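Local structure of GH26A (Muricauda sp. MAR_2010_75, 6Q75) at residues D78-G83 / F120-S125; Q152-A157 / Y202-N207; W216-N221 / D245-D250. The protein probably hydrolyses beta-glycosidic links of polysaccharides such as beta-mannan, as other glycoside hydrolases of family 26 do. All blocks are in the same frame, centred on the assembly; numbering follows the deposited sequence.

In the fold
The three contacts follow one another along the chain without nesting or crossing, all within a (beta/alpha)8 barrel of family 26. Contact 1 closes a long loop: the turn after strand 74-78 meets the start of helix 122-126 across the intervening helix 88-100 and strand 104-108. Contact 2 then brings helices 144-165 and 194-208, which are joined through strand 170-173, side by side. Contact 3 pairs strands 214-221 and 246-251 in the barrel wall, spanning a connection without helix or strand. Helix 144-165 touches contact 1 through Gln152, Gln155 and Val156, while Trp216 of contact 3 packs against Tyr202, Leu205 and Val206 of contact 2. Contacts 1 and 3 do not touch.

Contact 1 (D78-G83 / F120-S125)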
ATOM      1  N   ASP A  78       7.485  -4.205   3.018  1.00 17.36           N
ATOM      2  CA  ASP A  78       6.696  -3.913   4.216  1.00 20.38           C
ATOM      3  C   ASP A  78       7.657  -3.610   5.357  1.00 20.69           C
ATOM      4  O   ASP A  78       8.654  -4.320   5.532  1.00 20.03           O
ATOM      5  CB  ASP A  78       5.809  -5.145   4.502  1.00 17.36           C
ATOM      6  CG  ASP A  78       4.945  -5.065   5.763  1.00 18.54           C
ATOM      7  OD1 ASP A  78       4.866  -4.051   6.495  1.00 17.91           O
ATOM      8  OD2 ASP A  78       4.238  -6.087   5.974  1.00 20.29           O
ATOM      9  N   PHE A  79       7.374  -2.553   6.115  1.00 19.82           N
ATOM     10  CA  PHE A  79       8.228  -2.176   7.231  1.00 21.42           C
ATOM     11  C   PHE A  79       8.005  -3.033   8.480  1.00 22.25           C
ATOM     12  O   PHE A  79       8.670  -2.811   9.500  1.00 22.53           O
ATOM     13  CB  PHE A  79       8.014  -0.702   7.571  1.00 20.22           C
ATOM     14  CG  PHE A  79       8.845   0.243   6.741  1.00 20.64           C
ATOM     15  CD1 PHE A  79      10.188   0.468   7.044  1.00 22.43           C
ATOM     16  CD2 PHE A  79       8.281   0.937   5.682  1.00 21.76           C
ATOM     17  CE1 PHE A  79      10.963   1.333   6.290  1.00 24.06           C
ATOM     18  CE2 PHE A  79       9.048   1.837   4.920  1.00 23.22           C
ATOM     19  CZ  PHE A  79      10.395   2.036   5.232  1.00 25.18           C
ATOM     20  N   TYR A  80       7.103  -4.009   8.411  1.00 19.10           N
ATOM     21  CA  TYR A  80       6.766  -4.859   9.548  1.00 19.70           C
ATOM     22  C   TYR A  80       7.993  -5.311  10.337  1.00 23.09           C
ATOM     23  O   TYR A  80       8.834  -6.066   9.837  1.00 24.21           O
ATOM     24  CB  TYR A  80       5.990  -6.081   9.049  1.00 19.17           C
ATOM     25  CG  TYR A  80       5.409  -6.973  10.123  1.00 19.99           C
ATOM     26  CD1 TYR A  80       5.268  -6.539  11.447  1.00 21.96           C
ATOM     27  CD2 TYR A  80       4.956  -8.247   9.805  1.00 21.90           C
ATOM     28  CE1 TYR A  80       4.715  -7.391  12.422  1.00 22.73           C
ATOM     29  CE2 TYR A  80       4.418  -9.084  10.763  1.00 22.57           C
ATOM     30  CZ  TYR A  80       4.288  -8.657  12.062  1.00 23.79           C
ATOM     31  OH  TYR A  80       3.739  -9.522  13.005  1.00 26.53           O
ATOM     32  N   TRP A  81       8.101  -4.852  11.578  1.00 23.51           N
ATOM     33  CA  TRP A  81       9.190  -5.268  12.452  1.00 24.32           C
ATOM     34  C   TRP A  81       8.704  -6.499  13.208  1.00 24.69           C
ATOM     35  O   TRP A  81       8.190  -6.426  14.324  1.00 24.27           O
ATOM     36  CB  TRP A  81       9.571  -4.126  13.386  1.00 23.80           C
ATOM     37  CG  TRP A  81      10.746  -4.344  14.212  1.00 25.17           C
ATOM     38  CD1 TRP A  81      11.330  -5.537  14.569  1.00 27.99           C
ATOM     39  CD2 TRP A  81      11.494  -3.320  14.857  1.00 27.71           C
ATOM     40  NE1 TRP A  81      12.413  -5.298  15.398  1.00 28.40           N
ATOM     41  CE2 TRP A  81      12.526  -3.947  15.589  1.00 29.26           C
ATOM     42  CE3 TRP A  81      11.391  -1.930  14.883  1.00 28.80           C
ATOM     43  CZ2 TRP A  81      13.453  -3.218  16.345  1.00 28.91           C
ATOM     44  CZ3 TRP A  81      12.316  -1.204  15.644  1.00 31.31           C
ATOM     45  CH2 TRP A  81      13.331  -1.858  16.353  1.00 31.26           C
ATOM     46  N   ASN A  82       8.838  -7.656  12.561  1.00 23.64           N
ATOM     47  CA  ASN A  82       8.367  -8.897  13.160  1.00 23.70           C
ATOM     48  C   ASN A  82       9.485  -9.754  13.722  1.00 27.34           C
ATOM     49  O   ASN A  82       9.193 -10.717  14.432  1.00 28.08           O
ATOM     50  CB  ASN A  82       7.583  -9.727  12.128  1.00 23.83           C
ATOM     51  CG  ASN A  82       8.440 -10.128  10.947  1.00 25.12           C
ATOM     52  OD1 ASN A  82       9.081  -9.289  10.308  1.00 26.59           O
ATOM     53  ND2 ASN A  82       8.431 -11.407  10.626  1.00 26.42           N
ATOM     54  N   GLY A  83      10.744  -9.442  13.414  1.00 28.86           N
ATOM     55  CA  GLY A  83      11.880 -10.188  13.896  1.00 29.08           C
ATOM     56  C   GLY A  83      12.715  -9.375  14.865  1.00 32.93           C
ATOM     57  O   GLY A  83      12.317  -8.301  15.326  1.00 33.22           O
ATOM     58  N   PHE A 120       6.643  -7.041  16.865  1.00 27.44           N
ATOM     59  CA  PHE A 120       5.210  -6.983  17.103  1.00 26.84           C
ATOM     60  C   PHE A 120       4.574  -8.321  16.760  1.00 29.15           C
ATOM     61  O   PHE A 120       4.630  -8.752  15.607  1.00 28.52           O
ATOM     62  CB  PHE A 120       4.591  -5.872  16.255  1.00 26.52           C
ATOM     63  CG  PHE A 120       5.083  -4.491  16.617  1.00 25.77           C
ATOM     64  CD1 PHE A 120       4.837  -3.967  17.876  1.00 27.89           C
ATOM     65  CD2 PHE A 120       5.748  -3.716  15.680  1.00 23.93           C
ATOM     66  CE1 PHE A 120       5.273  -2.698  18.212  1.00 26.13           C
ATOM     67  CE2 PHE A 120       6.193  -2.429  16.006  1.00 25.35           C
ATOM     68  CZ  PHE A 120       5.948  -1.925  17.279  1.00 25.55           C
ATOM     69  N   SER A 121       3.951  -8.965  17.754  1.00 28.87           N
ATOM     70  CA  SER A 121       3.269 -10.232  17.512  1.00 30.00           C
ATOM     71  C   SER A 121       2.138 -10.067  16.494  1.00 27.75           C
ATOM     72  O   SER A 121       1.349  -9.119  16.552  1.00 28.37           O
ATOM     73  CB  SER A 121       2.715 -10.788  18.822  1.00 30.77           C
ATOM     74  OG  SER A 121       1.739 -11.793  18.569  1.00 32.55           O
ATOM     75  N   TRP A 122       2.048 -11.007  15.559  1.00 24.48           N
ATOM     76  CA  TRP A 122       0.962 -10.942  14.585  1.00 25.23           C
ATOM     77  C   TRP A 122      -0.391 -11.076  15.275  1.00 27.57           C
ATOM     78  O   TRP A 122      -1.276 -10.232  15.103  1.00 27.60           O
ATOM     79  CB  TRP A 122       1.138 -12.035  13.535  1.00 24.20           C
ATOM     80  CG  TRP A 122       0.104 -11.991  12.438  1.00 24.52           C
ATOM     81  CD1 TRP A 122      -0.956 -12.840  12.258  1.00 26.15           C
ATOM     82  CD2 TRP A 122       0.036 -11.035  11.387  1.00 22.75           C
ATOM     83  NE1 TRP A 122      -1.675 -12.468  11.145  1.00 24.91           N
ATOM     84  CE2 TRP A 122      -1.086 -11.366  10.587  1.00 22.64           C
ATOM     85  CE3 TRP A 122       0.817  -9.940  11.033  1.00 22.52           C
ATOM     86  CZ2 TRP A 122      -1.453 -10.629   9.459  1.00 20.13           C
ATOM     87  CZ3 TRP A 122       0.463  -9.217   9.898  1.00 21.56           C
ATOM     88  CH2 TRP A 122      -0.659  -9.560   9.123  1.00 21.48           C
ATOM     89  N   ARG A 123      -0.570 -12.140  16.064  1.00 28.17           N
ATOM     90  CA  ARG A 123      -1.883 -12.407  16.641  1.00 29.72           C
ATOM     91  C   ARG A 123      -2.192 -11.497  17.823  1.00 31.45           C
ATOM     92  O   ARG A 123      -3.346 -11.083  18.002  1.00 33.32           O
ATOM     93  CB  ARG A 123      -1.980 -13.878  17.057  1.00 33.41           C
ATOM     94  CG  ARG A 123      -2.089 -14.809  15.868  1.00 35.20           C
ATOM     95  N   GLU A 124      -1.191 -11.171  18.637  1.00 31.25           N
ATOM     96  CA  GLU A 124      -1.449 -10.452  19.879  1.00 32.84           C
ATOM     97  C   GLU A 124      -1.307  -8.942  19.752  1.00 31.04           C
ATOM     98  O   GLU A 124      -1.812  -8.214  20.614  1.00 31.22           O
ATOM     99  CB  GLU A 124      -0.524 -10.964  20.998  1.00 35.42           C
ATOM    100  CG  GLU A 124      -0.726 -12.457  21.296  1.00 39.19           C
ATOM    101  CD  GLU A 124       0.036 -12.948  22.523  1.00 42.61           C
ATOM    102  N   SER A 125      -0.658  -8.438  18.697  1.00 27.55           N
ATOM    103  CA  SER A 125      -0.443  -7.002  18.591  1.00 25.28           C
ATOM    104  C   SER A 125      -1.065  -6.445  17.321  1.00 24.26           C
ATOM    105  O   SER A 125      -2.036  -5.686  17.394  1.00 25.35           O
ATOM    106  CB  SER A 125       1.063  -6.691  18.648  1.00 26.76           C
ATOM    107  OG  SER A 125       1.297  -5.337  18.998  1.00 27.91           O
TER
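Tyr80 and Trp81, in the loop leaving strand 74-78 at the C-terminal mouth of the barrel, where the substrate cleft of family 26 enzymes lies, meet Phe120 and Trp122 at the start of helix 122-126. The backbone of Phe120 is held at both its N and its O. Phe120 N donates to Trp81 O over 3.0 Å with an N-H...O angle of 164°, and Tyr80 OH donates to Phe120 O at 2.9 Å, tilted a little from the carbonyl plane. Tyr80 reaches across because CG lies anti to the backbone N (chi1 -172°), which sends the ring out towards the other loop. Its OH also meets the edge of the Trp122 indole, and Tyr80 CE2 lies 3.7 Å from Trp122 CE3, the two rings being inclined at 52°. On one face the Tyr80 ring carries CB of Asn82. The turn that leads into Tyr80 is an Asx turn, in which Tyr80 N donates to Asp78 OD1 at 2.9 Å. Ser121 is the N-cap of the helix, its OG accepting from Glu124 N at 3.0 Å. A bound Tris molecule and a glycerol each lie about 4 Å from the Trp122 side chain, consistent with a pocket. Trp122 meets His110 edge-to-face beyond strand 104-108, while Phe120 rests on Gln152 and Trp81 on Gln155, both of helix 144-165.

Contact 2 (Q152-A157 / Y202-N207)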
ATOM      1  N   GLN A 152       7.113   5.132  17.503  1.00 24.29           N
ATOM      2  CA  GLN A 152       7.000   4.062  16.513  1.00 23.40           C
ATOM      3  C   GLN A 152       6.944   4.623  15.101  1.00 22.62           C
ATOM      4  O   GLN A 152       7.528   4.047  14.175  1.00 23.77           O
ATOM      5  CB  GLN A 152       5.763   3.219  16.802  1.00 27.80           C
ATOM      6  CG  GLN A 152       5.887   2.425  18.086  1.00 29.14           C
ATOM      7  CD  GLN A 152       4.563   1.835  18.536  1.00 28.61           C
ATOM      8  OE1 GLN A 152       3.497   2.222  18.054  1.00 28.56           O
ATOM      9  NE2 GLN A 152       4.626   0.909  19.481  1.00 27.65           N
ATOM     10  N   VAL A 153       6.227   5.727  14.909  1.00 23.12           N
ATOM     11  CA  VAL A 153       6.223   6.396  13.604  1.00 24.39           C
ATOM     12  C   VAL A 153       7.630   6.837  13.230  1.00 26.16           C
ATOM     13  O   VAL A 153       8.055   6.699  12.078  1.00 26.49           O
ATOM     14  CB  VAL A 153       5.242   7.583  13.612  1.00 25.13           C
ATOM     15  CG1 VAL A 153       5.417   8.480  12.366  1.00 22.07           C
ATOM     16  CG2 VAL A 153       3.822   7.082  13.713  1.00 22.86           C
ATOM     17  N   ASP A 154       8.375   7.387  14.193  1.00 23.42           N
ATOM     18  CA  ASP A 154       9.700   7.910  13.877  1.00 25.57           C
ATOM     19  C   ASP A 154      10.674   6.805  13.474  1.00 29.04           C
ATOM     20  O   ASP A 154      11.613   7.062  12.709  1.00 29.79           O
ATOM     21  CB  ASP A 154      10.248   8.707  15.072  1.00 27.88           C
ATOM     22  CG  ASP A 154       9.489  10.011  15.322  1.00 31.39           C
ATOM     23  OD1 ASP A 154       8.585  10.363  14.547  1.00 33.41           O
ATOM     24  OD2 ASP A 154       9.791  10.703  16.312  1.00 33.69           O
ATOM     25  N   GLN A 155      10.461   5.573  13.950  1.00 30.08           N
ATOM     26  CA  GLN A 155      11.314   4.451  13.556  1.00 29.90           C
ATOM     27  C   GLN A 155      11.145   4.076  12.088  1.00 29.84           C
ATOM     28  O   GLN A 155      11.986   3.361  11.538  1.00 31.47           O
ATOM     29  CB  GLN A 155      11.036   3.220  14.423  1.00 32.45           C
ATOM     30  CG  GLN A 155      11.630   3.314  15.821  1.00 35.53           C
ATOM     31  CD  GLN A 155      11.210   2.160  16.726  1.00 39.90           C
ATOM     32  OE1 GLN A 155      10.088   1.654  16.632  1.00 38.06           O
ATOM     33  NE2 GLN A 155      12.106   1.764  17.637  1.00 43.70           N
ATOM     34  N   VAL A 156      10.051   4.481  11.457  1.00 26.43           N
ATOM     35  CA  VAL A 156       9.898   4.312  10.018  1.00 23.94           C
ATOM     36  C   VAL A 156      10.261   5.587   9.265  1.00 24.79           C
ATOM     37  O   VAL A 156      10.852   5.531   8.185  1.00 24.88           O
ATOM     38  CB  VAL A 156       8.461   3.855   9.696  1.00 24.67           C
ATOM     39  CG1 VAL A 156       8.240   3.791   8.185  1.00 25.61           C
ATOM     40  CG2 VAL A 156       8.218   2.494  10.313  1.00 26.73           C
ATOM     41  N   ALA A 157       9.906   6.740   9.834  1.00 24.46           N
ATOM     42  CA  ALA A 157      10.159   8.023   9.185  1.00 26.87           C
ATOM     43  C   ALA A 157      11.636   8.208   8.850  1.00 26.12           C
ATOM     44  O   ALA A 157      11.976   8.819   7.831  1.00 25.98           O
ATOM     45  CB  ALA A 157       9.672   9.173  10.084  1.00 28.46           C
ATOM     46  N   TYR A 202      -0.441  11.656   8.768  1.00 21.02           N
ATOM     47  CA  TYR A 202      -0.125  12.566   7.673  1.00 20.66           C
ATOM     48  C   TYR A 202       0.609  13.786   8.203  1.00 21.72           C
ATOM     49  O   TYR A 202       1.658  14.175   7.674  1.00 23.31           O
ATOM     50  CB  TYR A 202      -1.411  12.964   6.950  1.00 23.51           C
ATOM     51  CG  TYR A 202      -1.171  13.761   5.693  1.00 23.62           C
ATOM     52  CD1 TYR A 202      -0.897  15.114   5.770  1.00 23.72           C
ATOM     53  CD2 TYR A 202      -1.230  13.164   4.430  1.00 22.17           C
ATOM     54  CE1 TYR A 202      -0.669  15.869   4.649  1.00 27.49           C
ATOM     55  CE2 TYR A 202      -1.004  13.931   3.278  1.00 26.34           C
ATOM     56  CZ  TYR A 202      -0.728  15.277   3.401  1.00 28.25           C
ATOM     57  OH  TYR A 202      -0.492  16.082   2.295  1.00 31.48           O
ATOM     58  N   ASP A 203       0.064  14.393   9.258  1.00 23.31           N
ATOM     59  CA  ASP A 203       0.713  15.551   9.864  1.00 25.81           C
ATOM     60  C   ASP A 203       2.132  15.214  10.312  1.00 26.86           C
ATOM     61  O   ASP A 203       3.059  16.010  10.107  1.00 29.31           O
ATOM     62  CB  ASP A 203      -0.136  16.066  11.033  1.00 28.23           C
ATOM     63  CG  ASP A 203       0.480  17.275  11.734  1.00 34.29           C
ATOM     64  OD1 ASP A 203       0.584  18.365  11.121  1.00 33.51           O
ATOM     65  OD2 ASP A 203       0.847  17.127  12.918  1.00 37.02           O
ATOM     66  N   ARG A 204       2.332  14.059  10.950  1.00 25.34           N
ATOM     67  CA  ARG A 204       3.675  13.786  11.451  1.00 26.13           C
ATOM     68  C   ARG A 204       4.653  13.562  10.307  1.00 23.53           C
ATOM     69  O   ARG A 204       5.784  14.036  10.338  1.00 23.60           O
ATOM     70  CB  ARG A 204       3.682  12.580  12.390  1.00 26.18           C
ATOM     71  CG  ARG A 204       5.086  12.382  13.002  1.00 31.90           C
ATOM     72  CD  ARG A 204       5.107  11.729  14.383  1.00 32.58           C
ATOM     73  NE  ARG A 204       6.414  11.914  15.030  1.00 35.03           N
ATOM     74  CZ  ARG A 204       6.719  12.914  15.857  1.00 36.30           C
ATOM     75  NH1 ARG A 204       5.813  13.834  16.167  1.00 37.90           N
ATOM     76  NH2 ARG A 204       7.935  12.998  16.390  1.00 33.73           N
ATOM     77  N   LEU A 205       4.247  12.831   9.279  1.00 22.01           N
ATOM     78  CA  LEU A 205       5.207  12.542   8.219  1.00 22.63           C
ATOM     79  C   LEU A 205       5.450  13.748   7.320  1.00 23.67           C
ATOM     80  O   LEU A 205       6.601  14.082   7.014  1.00 27.90           O
ATOM     81  CB  LEU A 205       4.703  11.354   7.418  1.00 20.77           C
ATOM     82  CG  LEU A 205       4.710  10.037   8.187  1.00 20.73           C
ATOM     83  CD1 LEU A 205       4.354   8.913   7.178  1.00 20.30           C
ATOM     84  CD2 LEU A 205       6.063   9.755   8.804  1.00 24.26           C
ATOM     85  N   VAL A 206       4.383  14.428   6.903  1.00 23.67           N
ATOM     86  CA  VAL A 206       4.539  15.518   5.935  1.00 23.46           C
ATOM     87  C   VAL A 206       4.998  16.800   6.619  1.00 27.14           C
ATOM     88  O   VAL A 206       5.873  17.516   6.120  1.00 30.08           O
ATOM     89  CB  VAL A 206       3.218  15.734   5.178  1.00 27.30           C
ATOM     90  CG1 VAL A 206       3.308  16.972   4.256  1.00 30.22           C
ATOM     91  CG2 VAL A 206       2.818  14.450   4.406  1.00 27.31           C
ATOM     92  N   ASN A 207       4.402  17.137   7.747  1.00 28.00           N
ATOM     93  CA  ASN A 207       4.725  18.428   8.339  1.00 28.95           C
ATOM     94  C   ASN A 207       5.872  18.339   9.331  1.00 32.26           C
ATOM     95  O   ASN A 207       6.758  19.197   9.326  1.00 32.09           O
ATOM     96  CB  ASN A 207       3.487  19.017   9.004  1.00 31.55           C
ATOM     97  CG  ASN A 207       2.397  19.308   8.014  1.00 37.91           C
ATOM     98  OD1 ASN A 207       2.665  19.766   6.897  1.00 42.57           O
ATOM     99  ND2 ASN A 207       1.159  19.043   8.400  1.00 38.38           N
TER
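Two successive outer helices of the barrel, 144-165 and 194-208, pack side by side through a salt bridge between Asp154 and Arg204 and an apolar patch of Val153, Ala157 and Leu205. The short helical segments run in roughly the same direction, inclined at 35° with their axes 10.9 Å apart, as expected of helices flanking a shared parallel sheet. Arg204 grips the carboxylate side-on, with one nitrogen for each oxygen. Arg204 NE donates to Asp154 OD1 at 2.7 Å, an almost straight bond, and Arg204 NH2 donates to Asp154 OD2 at 3.0 Å, on the syn lone pair of that oxygen. A weak third bond links NH2 to OD1. The two flat groups lie nearly coplanar, 25° apart, and the two bonds, one to each oxygen, restrain rotation of both. Because CG of Arg204 lies anti to its backbone N (chi1 -175°) and the chain runs extended from CG to NE, the aliphatic part spans the gap between the helices. On the way, Arg204 CD passes 3.8 Å from Val153 CG1. The same methyl meets Leu205 CD2, also at 3.8 Å, and Leu205 CD2 in turn lies 3.9 Å from Ala157 CB. One leucine methyl thus touches Val153 and Ala157, residues one helical turn apart. His209, just past the second segment, donates from NE2 to Asp154 OD1, adding a further bond to an oxygen already held by arginine. Trp149 and Thr150 of helix 144-165 also pack on Arg204, while Leu205 reaches inwards to Trp172 of strand 170-173 and to Leu214 and Trp216 of strand 214-221, joining the helix pair to the barrel wall.

Contact 3 (W216-N221 / D245-D250); sequences WVWNAN and DILATD
Trp216 O takes two backbone donors at the start of the strand pair, Asp245 N at 2.8 Å and Ile246 N at 3.1 Å, the first in its carbonyl plane and the second tilted from it. The side chain of Asp245 returns the grip: Trp216 N donates to Asp245 OD2 over 2.8 Å in a nearly straight bond of 175° that uses the anti lone pair of that oxygen. From here strands 214-221 and 246-251 run parallel in register, with Trp218 N donating to Ile246 O, Ala248 N to Trp218 O and Ala220 N to Ala248 O. The last rung, Asp250 N to Ala220 O, is weak. Val217, Asn219, Asn221, Ile246, Ala248 and Asp250 share one face of the sheet, which is turned to the barrel interior. There Val217 CG1 lies 3.7 Å from Ala248 CB, and Asn219, whose CG is anti to its backbone N (chi1 -165°), carries its amide over that methyl group to Asp250. Asn219 ND2 donates to Asp250 OD1 over 2.8 Å, approaching from above the carboxylate plane, the amide and carboxylate standing at 78°. Asn219 OD1 accepts from Arg173 NE, Asp250 OD2 comes close to Glu177 and Glu277, and a bound Tris molecule lies about 5 Å from the Asp250 side chain, so this end of the pair belongs to the likely active-site end of the barrel. On the outer face Trp218 CE3 rests 4.0 Å from Leu247 CD2. Both of these residues pack against helix 258-268 and Trp216 leans on helix 194-208, while strands 170-173 and 273-278 extend the sheet on either side.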
ATOM      1  N   TRP A 216       0.245   9.252  -1.236  1.00 20.20           N
ATOM      2  CA  TRP A 216      -0.537   8.671  -0.150  1.00 19.93           C
ATOM      3  C   TRP A 216      -1.596   7.740  -0.711  1.00 20.50           C
ATOM      4  O   TRP A 216      -2.566   8.187  -1.335  1.00 20.60           O
ATOM      5  CB  TRP A 216      -1.163   9.752   0.726  1.00 21.29           C
ATOM      6  CG  TRP A 216      -0.104  10.373   1.608  1.00 21.69           C
ATOM      7  CD1 TRP A 216       0.874  11.253   1.234  1.00 24.46           C
ATOM      8  CD2 TRP A 216       0.146  10.056   2.986  1.00 22.74           C
ATOM      9  NE1 TRP A 216       1.682  11.545   2.314  1.00 23.92           N
ATOM     10  CE2 TRP A 216       1.255  10.818   3.395  1.00 22.16           C
ATOM     11  CE3 TRP A 216      -0.487   9.236   3.920  1.00 21.38           C
ATOM     12  CZ2 TRP A 216       1.760  10.758   4.691  1.00 24.43           C
ATOM     13  CZ3 TRP A 216       0.011   9.181   5.206  1.00 22.25           C
ATOM     14  CH2 TRP A 216       1.119   9.960   5.585  1.00 19.80           C
ATOM     15  N   VAL A 217      -1.432   6.445  -0.449  1.00 16.63           N
ATOM     16  CA  VAL A 217      -2.335   5.433  -0.990  1.00 17.49           C
ATOM     17  C   VAL A 217      -3.208   4.967   0.158  1.00 18.95           C
ATOM     18  O   VAL A 217      -2.718   4.334   1.104  1.00 17.25           O
ATOM     19  CB  VAL A 217      -1.594   4.252  -1.619  1.00 16.91           C
ATOM     20  CG1 VAL A 217      -2.637   3.256  -2.243  1.00 17.29           C
ATOM     21  CG2 VAL A 217      -0.594   4.739  -2.682  1.00 18.01           C
ATOM     22  N   TRP A 218      -4.506   5.262   0.059  1.00 17.80           N
ATOM     23  CA  TRP A 218      -5.502   4.805   1.018  1.00 16.04           C
ATOM     24  C   TRP A 218      -5.978   3.445   0.529  1.00 15.40           C
ATOM     25  O   TRP A 218      -6.641   3.369  -0.500  1.00 17.97           O
ATOM     26  CB  TRP A 218      -6.642   5.821   1.087  1.00 18.36           C
ATOM     27  CG  TRP A 218      -7.784   5.497   2.033  1.00 19.11           C
ATOM     28  CD1 TRP A 218      -7.892   5.840   3.366  1.00 18.09           C
ATOM     29  CD2 TRP A 218      -9.002   4.843   1.689  1.00 18.78           C
ATOM     30  NE1 TRP A 218      -9.104   5.419   3.866  1.00 16.68           N
ATOM     31  CE2 TRP A 218      -9.801   4.798   2.858  1.00 20.59           C
ATOM     32  CE3 TRP A 218      -9.498   4.273   0.503  1.00 19.14           C
ATOM     33  CZ2 TRP A 218     -11.058   4.206   2.877  1.00 18.86           C
ATOM     34  CZ3 TRP A 218     -10.757   3.683   0.532  1.00 21.28           C
ATOM     35  CH2 TRP A 218     -11.520   3.659   1.700  1.00 22.70           C
ATOM     36  N   ASN A 219      -5.606   2.372   1.247  1.00 16.77           N
ATOM     37  CA  ASN A 219      -5.706   0.994   0.745  1.00 16.12           C
ATOM     38  C   ASN A 219      -6.675   0.234   1.654  1.00 17.39           C
ATOM     39  O   ASN A 219      -6.297  -0.182   2.754  1.00 17.33           O
ATOM     40  CB  ASN A 219      -4.315   0.337   0.740  1.00 18.56           C
ATOM     41  CG  ASN A 219      -4.238  -0.961  -0.090  1.00 20.29           C
ATOM     42  OD1 ASN A 219      -3.152  -1.337  -0.532  1.00 21.81           O
ATOM     43  ND2 ASN A 219      -5.375  -1.645  -0.293  1.00 18.96           N
ATOM     44  N   ALA A 220      -7.902   0.025   1.183  1.00 16.28           N
ATOM     45  CA  ALA A 220      -8.925  -0.677   1.940  1.00 19.38           C
ATOM     46  C   ALA A 220      -8.957  -2.155   1.557  1.00 19.13           C
ATOM     47  O   ALA A 220      -8.120  -2.651   0.798  1.00 19.10           O
ATOM     48  CB  ALA A 220     -10.285  -0.015   1.711  1.00 19.75           C
ATOM     49  N   ASN A 221      -9.926  -2.875   2.116  1.00 18.51           N
ATOM     50  CA  ASN A 221     -10.234  -4.253   1.729  1.00 16.58           C
ATOM     51  C   ASN A 221     -11.559  -4.299   0.982  1.00 17.09           C
ATOM     52  O   ASN A 221     -12.468  -3.528   1.262  1.00 18.96           O
ATOM     53  CB  ASN A 221     -10.338  -5.152   2.969  1.00 18.22           C
ATOM     54  CG  ASN A 221     -10.035  -6.620   2.656  1.00 20.48           C
ATOM     55  OD1 ASN A 221      -8.882  -7.029   2.702  1.00 21.04           O
ATOM     56  ND2 ASN A 221     -11.065  -7.397   2.327  1.00 22.14           N
ATOM     57  N   ASP A 245      -3.906  10.536  -2.215  1.00 19.83           N
ATOM     58  CA  ASP A 245      -3.555  10.655  -3.633  1.00 20.19           C
ATOM     59  C   ASP A 245      -4.201   9.563  -4.481  1.00 20.24           C
ATOM     60  O   ASP A 245      -4.652   9.829  -5.600  1.00 20.32           O
ATOM     61  CB  ASP A 245      -2.033  10.560  -3.821  1.00 20.52           C
ATOM     62  CG  ASP A 245      -1.286  11.813  -3.340  1.00 26.46           C
ATOM     63  OD1 ASP A 245      -1.573  12.941  -3.829  1.00 28.23           O
ATOM     64  OD2 ASP A 245      -0.408  11.660  -2.458  1.00 24.99           O
ATOM     65  N   ILE A 246      -4.209   8.338  -3.982  1.00 18.19           N
ATOM     66  CA  ILE A 246      -4.644   7.171  -4.753  1.00 17.87           C
ATOM     67  C   ILE A 246      -5.482   6.307  -3.828  1.00 18.05           C
ATOM     68  O   ILE A 246      -5.137   6.147  -2.652  1.00 18.59           O
ATOM     69  CB  ILE A 246      -3.423   6.399  -5.287  1.00 17.43           C
ATOM     70  CG1 ILE A 246      -2.605   7.288  -6.224  1.00 19.53           C
ATOM     71  CG2 ILE A 246      -3.868   5.091  -6.021  1.00 17.04           C
ATOM     72  CD1 ILE A 246      -1.592   6.549  -7.009  1.00 23.02           C
ATOM     73  N   LEU A 247      -6.570   5.717  -4.347  1.00 17.93           N
ATOM     74  CA  LEU A 247      -7.364   4.767  -3.570  1.00 17.82           C
ATOM     75  C   LEU A 247      -7.105   3.350  -4.058  1.00 18.10           C
ATOM     76  O   LEU A 247      -6.899   3.116  -5.246  1.00 17.76           O
ATOM     77  CB  LEU A 247      -8.874   5.075  -3.624  1.00 17.19           C
ATOM     78  CG  LEU A 247      -9.351   6.382  -2.965  1.00 23.26           C
ATOM     79  CD1 LEU A 247      -8.979   7.613  -3.767  1.00 18.52           C
ATOM     80  CD2 LEU A 247     -10.871   6.348  -2.667  1.00 18.16           C
ATOM     81  N   ALA A 248      -7.011   2.417  -3.125  1.00 17.34           N
ATOM     82  CA  ALA A 248      -6.669   1.062  -3.502  1.00 16.94           C
ATOM     83  C   ALA A 248      -7.497   0.101  -2.674  1.00 18.49           C
ATOM     84  O   ALA A 248      -8.037   0.448  -1.621  1.00 19.01           O
ATOM     85  CB  ALA A 248      -5.180   0.766  -3.290  1.00 20.26           C
ATOM     86  N   THR A 249      -7.583  -1.124  -3.164  1.00 17.05           N
ATOM     87  CA  THR A 249      -8.261  -2.162  -2.401  1.00 20.81           C
ATOM     88  C   THR A 249      -7.549  -3.489  -2.616  1.00 19.50           C
ATOM     89  O   THR A 249      -6.799  -3.669  -3.580  1.00 20.76           O
ATOM     90  CB  THR A 249      -9.749  -2.254  -2.766  1.00 24.42           C
ATOM     91  OG1 THR A 249     -10.427  -3.016  -1.755  1.00 27.60           O
ATOM     92  CG2 THR A 249      -9.926  -2.907  -4.104  1.00 22.30           C
ATOM     93  N   ASP A 250      -7.774  -4.410  -1.678  1.00 18.67           N
ATOM     94  CA  ASP A 250      -7.162  -5.731  -1.670  1.00 19.00           C
ATOM     95  C   ASP A 250      -8.223  -6.743  -2.068  1.00 19.41           C
ATOM     96  O   ASP A 250      -9.306  -6.768  -1.470  1.00 20.34           O
ATOM     97  CB  ASP A 250      -6.588  -6.077  -0.282  1.00 17.83           C
ATOM     98  CG  ASP A 250      -5.408  -5.172   0.097  1.00 17.71           C
ATOM     99  OD1 ASP A 250      -4.958  -4.385  -0.755  1.00 19.76           O
ATOM    100  OD2 ASP A 250      -4.923  -5.251   1.225  1.00 20.07           O
TER